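Cyclase/dehydrase (PDB 5Z8O) is of unknown function but has a START-superfamily helix-grip fold, which in relatives binds lipids or other hydrophobic ligands. Local coordinates at residues B[32-37]-B[51-56]; B[63-68]-B[79-84]; B[75-80]-B[88-93]. All blocks are in the same frame, centred on the assembly; numbering follows the deposited sequence.

Contact 1: B[32-37]-B[51-56]; sequences PEIKGC and LRLDVE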
loop_
_atom_site.group_PDB
_atom_site.type_symbol
_atom_site.label_atom_id
_atom_site.label_comp_id
_atom_site.label_asym_id
_atom_site.label_seq_id
_atom_site.Cartn_x
_atom_site.Cartn_y
_atom_site.Cartn_z
ATOM N N PRO B 32 -5.744 -17.212 7.693
ATOM C CA PRO B 32 -6.271 -16.478 8.861
ATOM C C PRO B 32 -5.538 -15.184 9.183
ATOM O O PRO B 32 -6.163 -14.244 9.692
ATOM C CB PRO B 32 -6.132 -17.498 10.002
ATOM C CG PRO B 32 -6.126 -18.828 9.325
ATOM C CD PRO B 32 -5.422 -18.613 8.019
ATOM N N GLU B 33 -4.241 -15.098 8.897
ATOM C CA GLU B 33 -3.438 -13.932 9.241
ATOM C C GLU B 33 -3.440 -12.866 8.154
ATOM O O GLU B 33 -2.860 -11.795 8.356
ATOM C CB GLU B 33 -1.995 -14.366 9.507
ATOM C CG GLU B 33 -1.863 -15.425 10.575
ATOM C CD GLU B 33 -0.711 -16.365 10.294
ATOM O OE1 GLU B 33 0.277 -15.926 9.671
ATOM O OE2 GLU B 33 -0.807 -17.552 10.673
ATOM N N ILE B 34 -4.116 -13.108 7.038
ATOM C CA ILE B 34 -4.238 -12.134 5.961
ATOM C C ILE B 34 -5.634 -11.539 6.040
ATOM O O ILE B 34 -6.634 -12.238 5.847
ATOM C CB ILE B 34 -3.974 -12.768 4.589
ATOM C CG1 ILE B 34 -2.527 -13.259 4.499
ATOM C CG2 ILE B 34 -4.289 -11.780 3.474
ATOM C CD1 ILE B 34 -2.182 -13.910 3.177
ATOM N N LYS B 35 -5.706 -10.251 6.367
ATOM C CA LYS B 35 -6.994 -9.594 6.534
ATOM C C LYS B 35 -7.513 -8.955 5.256
ATOM O O LYS B 35 -8.724 -8.749 5.131
ATOM C CB LYS B 35 -6.895 -8.535 7.638
ATOM C CG LYS B 35 -6.722 -9.111 9.040
ATOM C CD LYS B 35 -7.252 -10.538 9.137
ATOM C CE LYS B 35 -7.659 -10.885 10.556
ATOM N NZ LYS B 35 -6.509 -11.467 11.305
ATOM N N GLY B 36 -6.638 -8.644 4.307
ATOM C CA GLY B 36 -7.075 -8.048 3.062
ATOM C C GLY B 36 -6.012 -8.168 1.999
ATOM O O GLY B 36 -4.814 -8.214 2.295
ATOM N N CYS B 37 -6.456 -8.214 0.749
ATOM C CA CYS B 37 -5.542 -8.192 -0.382
ATOM C C CYS B 37 -6.251 -7.488 -1.524
ATOM O O CYS B 37 -7.377 -7.853 -1.874
ATOM C CB CYS B 37 -5.113 -9.600 -0.795
ATOM S SG CYS B 37 -3.906 -9.607 -2.136
ATOM N N LEU B 51 0.125 -5.480 -5.823
ATOM C CA LEU B 51 -0.830 -5.844 -4.785
ATOM C C LEU B 51 -0.549 -5.075 -3.503
ATOM O O LEU B 51 0.595 -4.721 -3.211
ATOM C CB LEU B 51 -0.787 -7.346 -4.458
ATOM C CG LEU B 51 -0.908 -8.368 -5.582
ATOM C CD1 LEU B 51 -0.610 -9.763 -5.042
ATOM C CD2 LEU B 51 -2.299 -8.312 -6.200
ATOM N N ARG B 52 -1.608 -4.848 -2.728
ATOM C CA ARG B 52 -1.496 -4.515 -1.314
ATOM C C ARG B 52 -1.947 -5.715 -0.492
ATOM O O ARG B 52 -3.027 -6.264 -0.733
ATOM C CB ARG B 52 -2.339 -3.289 -0.951
ATOM C CG ARG B 52 -2.471 -3.081 0.559
ATOM C CD ARG B 52 -3.337 -1.874 0.944
ATOM N NE ARG B 52 -3.530 -1.827 2.393
ATOM C CZ ARG B 52 -3.905 -0.748 3.076
ATOM N NH1 ARG B 52 -4.126 0.399 2.451
ATOM N NH2 ARG B 52 -4.050 -0.817 4.393
ATOM N N LEU B 53 -1.126 -6.114 0.480
ATOM C CA LEU B 53 -1.434 -7.230 1.367
ATOM C C LEU B 53 -1.413 -6.725 2.802
ATOM O O LEU B 53 -0.400 -6.181 3.258
ATOM C CB LEU B 53 -0.435 -8.375 1.182
ATOM C CG LEU B 53 -0.693 -9.643 1.999
ATOM C CD1 LEU B 53 -1.693 -10.539 1.285
ATOM C CD2 LEU B 53 0.607 -10.390 2.279
ATOM N N ASP B 54 -2.541 -6.866 3.492
ATOM C CA ASP B 54 -2.661 -6.544 4.910
ATOM C C ASP B 54 -2.611 -7.809 5.760
ATOM O O ASP B 54 -3.418 -8.723 5.564
ATOM C CB ASP B 54 -3.945 -5.765 5.190
ATOM C CG ASP B 54 -3.826 -4.300 4.817
ATOM O OD1 ASP B 54 -2.922 -3.962 4.024
ATOM O OD2 ASP B 54 -4.624 -3.485 5.328
ATOM N N VAL B 55 -1.650 -7.871 6.680
ATOM C CA VAL B 55 -1.502 -9.015 7.569
ATOM C C VAL B 55 -1.760 -8.522 8.987
ATOM O O VAL B 55 -1.476 -7.366 9.318
ATOM C CB VAL B 55 -0.095 -9.643 7.433
ATOM C CG1 VAL B 55 0.142 -10.729 8.472
ATOM C CG2 VAL B 55 0.106 -10.192 6.028
ATOM N N GLU B 56 -2.316 -9.397 9.827
ATOM C CA GLU B 56 -2.528 -9.094 11.238
ATOM C C GLU B 56 -1.975 -10.220 12.096
ATOM O O GLU B 56 -2.345 -11.385 11.907
ATOM C CB GLU B 56 -4.011 -8.877 11.551
ATOM C CG GLU B 56 -4.250 -8.226 12.905
ATOM C CD GLU B 56 -5.722 -8.079 13.237
ATOM O OE1 GLU B 56 -6.276 -8.980 13.903
ATOM O OE2 GLU B 56 -6.325 -7.062 12.834
HETATM O O HOH W 1 -4.508 -11.694 13.839
#
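The carbonyl oxygen of Asp-54 takes up two successive amides of the facing strand: Lys-35 N donates to Asp-54 O at 2.9 Å, and Gly-36 N reaches the same oxygen by a weak bond of 3.5 Å. Two residues set against one define a classic beta bulge, and it moves the antiparallel pairing on by one residue between Ile-34 and Gly-36. Regular bonding flanks it, from Glu-56 N to Glu-33 O and from Asp-54 N to Gly-36 O (2.9 Å, 168° at the hydrogen). Asp-54 points its carboxylate to the face opposite Ile-34 and Leu-53, where Gly-36, across from it, has no side chain. That carboxylate is gripped side-on within its own strand, Arg-52 NE meeting Asp-54 OD1 at 2.8 Å while NH2 takes the syn lone pair of OD2. Ile-34 and Leu-53 cross nearly at a right angle; with Leu-53 CG anti to the backbone N (chi1 -177°), its CD1 comes 3.6 Å from Ile-34 CG2 and also nears Cys-37 CB. At the exposed end, the bent chain of Lys-35 brings its CG and NZ against Glu-56 CB. Lys-35 NZ donates to Pro-32 O and makes a long salt bridge with Glu-56 OE1 (3.6 Å), while a water accepts weakly from Lys-35 NZ and donates to Glu-56 OE1. Strands 34-42 and 48-57 thus form a hairpin at one margin of the chain's sheet. Strand 60-69 flanks the second of them, Phe-24 packs on Cys-37 and Leu-51, and Arg-52 reaches past the hairpin to a salt bridge with Asp-84 of the second subunit.

Contact 2: B[63-68]-B[79-84]; sequences VFITAV and MLQQGD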
loop_
_atom_site.group_PDB
_atom_site.type_symbol
_atom_site.label_atom_id
_atom_site.label_comp_id
_atom_site.label_asym_id
_atom_site.label_seq_id
_atom_site.Cartn_x
_atom_site.Cartn_y
_atom_site.Cartn_z
ATOM N N VAL B 63 1.421 -4.086 6.490
ATOM C CA VAL B 63 0.999 -3.794 5.124
ATOM C C VAL B 63 2.175 -4.014 4.187
ATOM O O VAL B 63 3.278 -3.512 4.437
ATOM C CB VAL B 63 0.457 -2.358 4.990
ATOM C CG1 VAL B 63 0.152 -2.037 3.538
ATOM C CG2 VAL B 63 -0.788 -2.187 5.844
ATOM N N PHE B 64 1.945 -4.779 3.124
ATOM C CA PHE B 64 2.968 -5.088 2.138
ATOM C C PHE B 64 2.492 -4.641 0.763
ATOM O O PHE B 64 1.360 -4.943 0.368
ATOM C CB PHE B 64 3.266 -6.584 2.173
ATOM C CG PHE B 64 3.704 -7.054 3.525
ATOM C CD1 PHE B 64 5.003 -6.855 3.961
ATOM C CD2 PHE B 64 2.796 -7.649 4.385
ATOM C CE1 PHE B 64 5.394 -7.268 5.219
ATOM C CE2 PHE B 64 3.181 -8.063 5.644
ATOM C CZ PHE B 64 4.482 -7.874 6.062
ATOM N N ILE B 65 3.354 -3.933 0.038
ATOM C CA ILE B 65 3.100 -3.546 -1.345
ATOM C C ILE B 65 4.085 -4.294 -2.230
ATOM O O ILE B 65 5.300 -4.081 -2.135
ATOM C CB ILE B 65 3.230 -2.030 -1.545
ATOM C CG1 ILE B 65 2.370 -1.285 -0.519
ATOM C CG2 ILE B 65 2.843 -1.654 -2.969
ATOM C CD1 ILE B 65 3.065 -0.100 0.094
ATOM N N THR B 66 3.565 -5.158 -3.100
ATOM C CA THR B 66 4.385 -6.118 -3.826
ATOM C C THR B 66 4.085 -6.052 -5.316
ATOM O O THR B 66 2.931 -5.893 -5.721
ATOM C CB THR B 66 4.155 -7.555 -3.325
ATOM O OG1 THR B 66 3.006 -8.110 -3.972
ATOM C CG2 THR B 66 3.931 -7.576 -1.822
ATOM N N ALA B 67 5.133 -6.178 -6.124
ATOM C CA ALA B 67 4.987 -6.314 -7.562
ATOM C C ALA B 67 4.840 -7.786 -7.927
ATOM O O ALA B 67 5.430 -8.666 -7.291
ATOM C CB ALA B 67 6.187 -5.710 -8.294
ATOM N N VAL B 68 4.046 -8.047 -8.963
ATOM C CA VAL B 68 3.742 -9.399 -9.413
ATOM C C VAL B 68 4.296 -9.566 -10.819
ATOM O O VAL B 68 4.098 -8.699 -11.677
ATOM C CB VAL B 68 2.227 -9.686 -9.388
ATOM C CG1 VAL B 68 1.955 -11.142 -9.767
ATOM C CG2 VAL B 68 1.645 -9.371 -8.016
ATOM N N MET B 79 7.602 -9.689 -5.703
ATOM C CA MET B 79 8.739 -8.962 -5.153
ATOM C C MET B 79 8.204 -7.802 -4.334
ATOM O O MET B 79 7.567 -6.899 -4.885
ATOM C CB MET B 79 9.665 -8.446 -6.258
ATOM C CG MET B 79 10.261 -9.531 -7.126
ATOM S SD MET B 79 11.353 -8.872 -8.400
ATOM C CE MET B 79 12.679 -8.208 -7.396
ATOM N N LEU B 80 8.458 -7.830 -3.028
ATOM C CA LEU B 80 8.049 -6.734 -2.164
ATOM C C LEU B 80 8.698 -5.435 -2.622
ATOM O O LEU B 80 9.909 -5.376 -2.844
ATOM C CB LEU B 80 8.433 -7.032 -0.715
ATOM C CG LEU B 80 8.035 -5.963 0.306
ATOM C CD1 LEU B 80 6.522 -5.900 0.445
ATOM C CD2 LEU B 80 8.693 -6.214 1.654
ATOM N N GLN B 81 7.880 -4.399 -2.787
ATOM C CA GLN B 81 8.392 -3.072 -3.098
ATOM C C GLN B 81 8.615 -2.258 -1.832
ATOM O O GLN B 81 9.626 -1.559 -1.713
ATOM C CB GLN B 81 7.429 -2.340 -4.034
ATOM C CG GLN B 81 7.314 -2.977 -5.408
ATOM C CD GLN B 81 6.175 -2.407 -6.214
ATOM O OE1 GLN B 81 5.081 -2.195 -5.695
ATOM N NE2 GLN B 81 6.418 -2.164 -7.498
ATOM N N GLN B 82 7.673 -2.326 -0.893
ATOM C CA GLN B 82 7.820 -1.680 0.405
ATOM C C GLN B 82 6.866 -2.376 1.361
ATOM O O GLN B 82 5.714 -2.636 1.004
ATOM C CB GLN B 82 7.521 -0.172 0.329
ATOM C CG GLN B 82 7.828 0.625 1.610
ATOM C CD GLN B 82 6.859 0.370 2.757
ATOM O OE1 GLN B 82 5.717 -0.034 2.548
ATOM N NE2 GLN B 82 7.325 0.588 3.982
ATOM N N GLY B 83 7.349 -2.701 2.552
ATOM C CA GLY B 83 6.497 -3.333 3.537
ATOM C C GLY B 83 7.027 -3.099 4.929
ATOM O O GLY B 83 8.187 -2.719 5.121
ATOM N N ASP B 84 6.155 -3.318 5.908
ATOM C CA ASP B 84 6.595 -3.301 7.293
ATOM C C ASP B 84 7.538 -4.471 7.541
ATOM O O ASP B 84 7.349 -5.563 6.997
ATOM C CB ASP B 84 5.399 -3.378 8.246
ATOM C CG ASP B 84 4.504 -2.156 8.162
ATOM O OD1 ASP B 84 4.929 -1.074 8.629
ATOM O OD2 ASP B 84 3.371 -2.278 7.647
#
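Phe-64 and Leu-80 meet obliquely, Leu-80 CD1 lying at the edge of the ring, near its plane, and 3.7 Å from Phe-64 CB. With chi1 at -179° the leucine chain swings away from its own amide and leans over the facing strand, where CD1 also touches Thr-66 CG2; these two side chains cross at about a right angle. The CD1 corner of the Phe-64 ring lies by Gly-83, 3.8 Å from Gly-83 CA, and farther out Phe-64 CE1 comes 3.1 Å from Asp-84 O. On the opposite face Ile-65 sits between two glutamines. Its CG2 faces Gln-81 OE1 with the chains roughly perpendicular, and its CD1 lies 3.6 Å from Gln-82 OE1. The polar partners of both amide oxygens lie elsewhere: Gln-81 OE1 accepts from Gln-50 NE2, and Gln-82 OE1 from Arg-52 NH1 of the second subunit. Both glutamines also face Ile-65 through the backbone, since Ile-65 O accepts from Gln-81 N at 2.7 Å and from Gln-82 N at 3.2 Å, both in the carbonyl plane. Asp-84 closes the far end: its OD2 receives Val-63 N through the anti lone pair (2.9 Å, 161°), and its own N returns a bond to Val-63 O. The same OD2 also meets the second subunit, whose arginine probably stabilises the charge of the carboxylate. Gln-81 and Gln-82, set opposite the single residue Ile-65, form a classic beta bulge, here in an antiparallel hairpin where strand 75-83 turns a corner, within the strongly bent sheet of a Bet v 1-like fold.

Contact 3: B[75-80]-B[88-93]; sequences QIFTML and KQEQRF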
loop_
_atom_site.group_PDB
_atom_site.type_symbol
_atom_site.label_atom_id
_atom_site.label_comp_id
_atom_site.label_asym_id
_atom_site.label_seq_id
_atom_site.Cartn_x
_atom_site.Cartn_y
_atom_site.Cartn_z
ATOM N N GLN B 75 4.473 -20.073 -13.659
ATOM C CA GLN B 75 5.175 -19.427 -12.560
ATOM C C GLN B 75 4.539 -18.095 -12.196
ATOM O O GLN B 75 4.098 -17.340 -13.069
ATOM C CB GLN B 75 6.650 -19.187 -12.898
ATOM C CG GLN B 75 7.578 -20.314 -12.511
ATOM C CD GLN B 75 9.035 -19.950 -12.717
ATOM O OE1 GLN B 75 9.462 -18.846 -12.381
ATOM N NE2 GLN B 75 9.806 -20.882 -13.261
ATOM N N ILE B 76 4.514 -17.814 -10.898
ATOM C CA ILE B 76 4.148 -16.509 -10.366
ATOM C C ILE B 76 5.271 -16.101 -9.425
ATOM O O ILE B 76 5.682 -16.886 -8.564
ATOM C CB ILE B 76 2.794 -16.530 -9.630
ATOM C CG1 ILE B 76 1.700 -17.117 -10.526
ATOM C CG2 ILE B 76 2.412 -15.127 -9.168
ATOM C CD1 ILE B 76 0.324 -17.121 -9.891
ATOM N N PHE B 77 5.761 -14.877 -9.589
ATOM C CA PHE B 77 6.895 -14.368 -8.829
ATOM C C PHE B 77 6.536 -12.998 -8.284
ATOM O O PHE B 77 6.228 -12.083 -9.056
ATOM C CB PHE B 77 8.143 -14.315 -9.718
ATOM C CG PHE B 77 9.393 -13.890 -9.009
ATOM C CD1 PHE B 77 9.979 -14.700 -8.052
ATOM C CD2 PHE B 77 10.030 -12.712 -9.360
ATOM C CE1 PHE B 77 11.146 -14.316 -7.419
ATOM C CE2 PHE B 77 11.202 -12.330 -8.739
ATOM C CZ PHE B 77 11.760 -13.129 -7.765
ATOM N N THR B 78 6.573 -12.857 -6.961
ATOM C CA THR B 78 6.251 -11.603 -6.300
ATOM C C THR B 78 7.501 -11.015 -5.658
ATOM O O THR B 78 8.353 -11.746 -5.143
ATOM C CB THR B 78 5.161 -11.793 -5.238
ATOM O OG1 THR B 78 5.613 -12.717 -4.238
ATOM C CG2 THR B 78 3.875 -12.310 -5.874
ATOM N N MET B 79 7.602 -9.689 -5.703
ATOM C CA MET B 79 8.739 -8.962 -5.153
ATOM C C MET B 79 8.204 -7.802 -4.334
ATOM O O MET B 79 7.567 -6.899 -4.885
ATOM C CB MET B 79 9.665 -8.446 -6.258
ATOM C CG MET B 79 10.261 -9.531 -7.126
ATOM S SD MET B 79 11.353 -8.872 -8.400
ATOM C CE MET B 79 12.679 -8.208 -7.396
ATOM N N LEU B 80 8.458 -7.830 -3.028
ATOM C CA LEU B 80 8.049 -6.734 -2.164
ATOM C C LEU B 80 8.698 -5.435 -2.622
ATOM O O LEU B 80 9.909 -5.376 -2.844
ATOM C CB LEU B 80 8.433 -7.032 -0.715
ATOM C CG LEU B 80 8.035 -5.963 0.306
ATOM C CD1 LEU B 80 6.522 -5.900 0.445
ATOM C CD2 LEU B 80 8.693 -6.214 1.654
ATOM N N LYS B 88 13.274 -6.973 1.908
ATOM C CA LYS B 88 13.192 -7.806 0.717
ATOM C C LYS B 88 12.254 -8.966 1.007
ATOM O O LYS B 88 12.282 -9.533 2.103
ATOM C CB LYS B 88 14.576 -8.332 0.303
ATOM C CG LYS B 88 14.569 -9.361 -0.826
ATOM C CD LYS B 88 15.992 -9.768 -1.212
ATOM C CE LYS B 88 16.014 -11.103 -1.923
ATOM N NZ LYS B 88 17.270 -11.319 -2.703
ATOM N N GLN B 89 11.410 -9.299 0.031
ATOM C CA GLN B 89 10.633 -10.534 0.085
ATOM C C GLN B 89 10.323 -10.945 -1.347
ATOM O O GLN B 89 9.494 -10.316 -2.012
ATOM C CB GLN B 89 9.359 -10.367 0.905
ATOM C CG GLN B 89 8.596 -11.667 1.098
ATOM C CD GLN B 89 7.393 -11.768 0.197
ATOM O OE1 GLN B 89 6.881 -10.755 -0.282
ATOM N NE2 GLN B 89 6.939 -12.990 -0.056
ATOM N N GLU B 90 11.012 -11.974 -1.830
ATOM C CA GLU B 90 10.827 -12.488 -3.179
ATOM C C GLU B 90 10.318 -13.919 -3.086
ATOM O O GLU B 90 10.979 -14.776 -2.489
ATOM C CB GLU B 90 12.136 -12.416 -3.962
ATOM C CG GLU B 90 12.633 -10.990 -4.158
ATOM C CD GLU B 90 13.943 -10.931 -4.916
ATOM O OE1 GLU B 90 14.467 -12.007 -5.273
ATOM O OE2 GLU B 90 14.459 -9.814 -5.130
ATOM N N GLN B 91 9.133 -14.167 -3.644
ATOM C CA GLN B 91 8.476 -15.464 -3.537
ATOM C C GLN B 91 8.070 -15.953 -4.919
ATOM O O GLN B 91 7.428 -15.219 -5.677
ATOM C CB GLN B 91 7.254 -15.389 -2.618
ATOM C CG GLN B 91 6.598 -16.738 -2.377
ATOM C CD GLN B 91 5.662 -16.727 -1.190
ATOM O OE1 GLN B 91 5.869 -17.453 -0.220
ATOM N NE2 GLN B 91 4.620 -15.908 -1.264
ATOM N N ARG B 92 8.449 -17.187 -5.250
ATOM C CA ARG B 92 8.162 -17.777 -6.552
ATOM C C ARG B 92 7.323 -19.035 -6.375
ATOM O O ARG B 92 7.702 -19.933 -5.615
ATOM C CB ARG B 92 9.465 -18.099 -7.296
ATOM C CG ARG B 92 9.281 -18.610 -8.709
ATOM C CD ARG B 92 10.622 -18.999 -9.317
ATOM N NE ARG B 92 11.589 -17.911 -9.189
ATOM C CZ ARG B 92 11.776 -16.956 -10.096
ATOM N NH1 ARG B 92 11.062 -16.946 -11.213
ATOM N NH2 ARG B 92 12.680 -16.010 -9.884
ATOM N N PHE B 93 6.180 -19.092 -7.061
ATOM C CA PHE B 93 5.344 -20.288 -7.130
ATOM C C PHE B 93 5.501 -20.941 -8.496
ATOM O O PHE B 93 5.355 -20.271 -9.521
ATOM C CB PHE B 93 3.865 -19.965 -6.902
ATOM C CG PHE B 93 3.568 -19.339 -5.576
ATOM C CD1 PHE B 93 3.540 -17.961 -5.434
ATOM C CD2 PHE B 93 3.287 -20.128 -4.473
ATOM C CE1 PHE B 93 3.251 -17.383 -4.212
ATOM C CE2 PHE B 93 3.000 -19.558 -3.249
ATOM C CZ PHE B 93 2.981 -18.183 -3.119
HETATM O O HOH W 2 11.615 -7.518 -2.268
#
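Arg-92 NH1 donates to Gln-75 OE1 at 2.7 Å, meeting the oxygen close to the guanidinium plane although the amide itself stands almost perpendicular (87°) to it. Backbone bonds of similar length lie beside it, with Phe-93 N to Ile-76 O at 2.7 Å and Thr-78 N to Gln-91 O at 2.8 Å. Farther along, Leu-80 N binds Gln-89 O, and a water links Leu-80 O with Gln-89 N. The glutamine bond at its edge helps fix the guanidinium, which lies flat on Phe-77: centres are 4.0 Å apart and the planes 18° from parallel. This stack is an off-centre cation-pi contact, with Arg-92 NH2 over the rim of the ring; a bend at chi3 (-52°) folds the arginine back over it. Glu-90 OE1 approaches the ring edge near its plane, and OE2 of the same carboxylate lies 3.3 Å from Met-79 CE, the two chains running side by side. On the other face Thr-78 OG1 packs on Gln-91 CB, and Ile-76 lies near Phe-93. In-step cross-strand pairs of this kind are the mark of a regular antiparallel beta hairpin, here strands 75-83 and 86-97 within the curved sheet of the START-type fold.

In the fold
The three contacts follow one another along the chain as successive hairpins of a single antiparallel sheet. Contacts 1 and 2, with centres 11 Å apart, are joined where strands 48-57 and 60-69 run side by side: Leu-53 O lies 2.7 Å from Phe-64 N, a probable hydrogen bond. Contacts 2 and 3 are 10 Å apart and share Met-79 and Leu-80 on strand 75-83, whose regular pairing gives way to a bulge. Contacts 1 and 3, 16 Å between centres, do not touch. Contacts 1 and 2 both touch the second subunit, whereas no other protein chain of the assembly touches the two segments of contact 3.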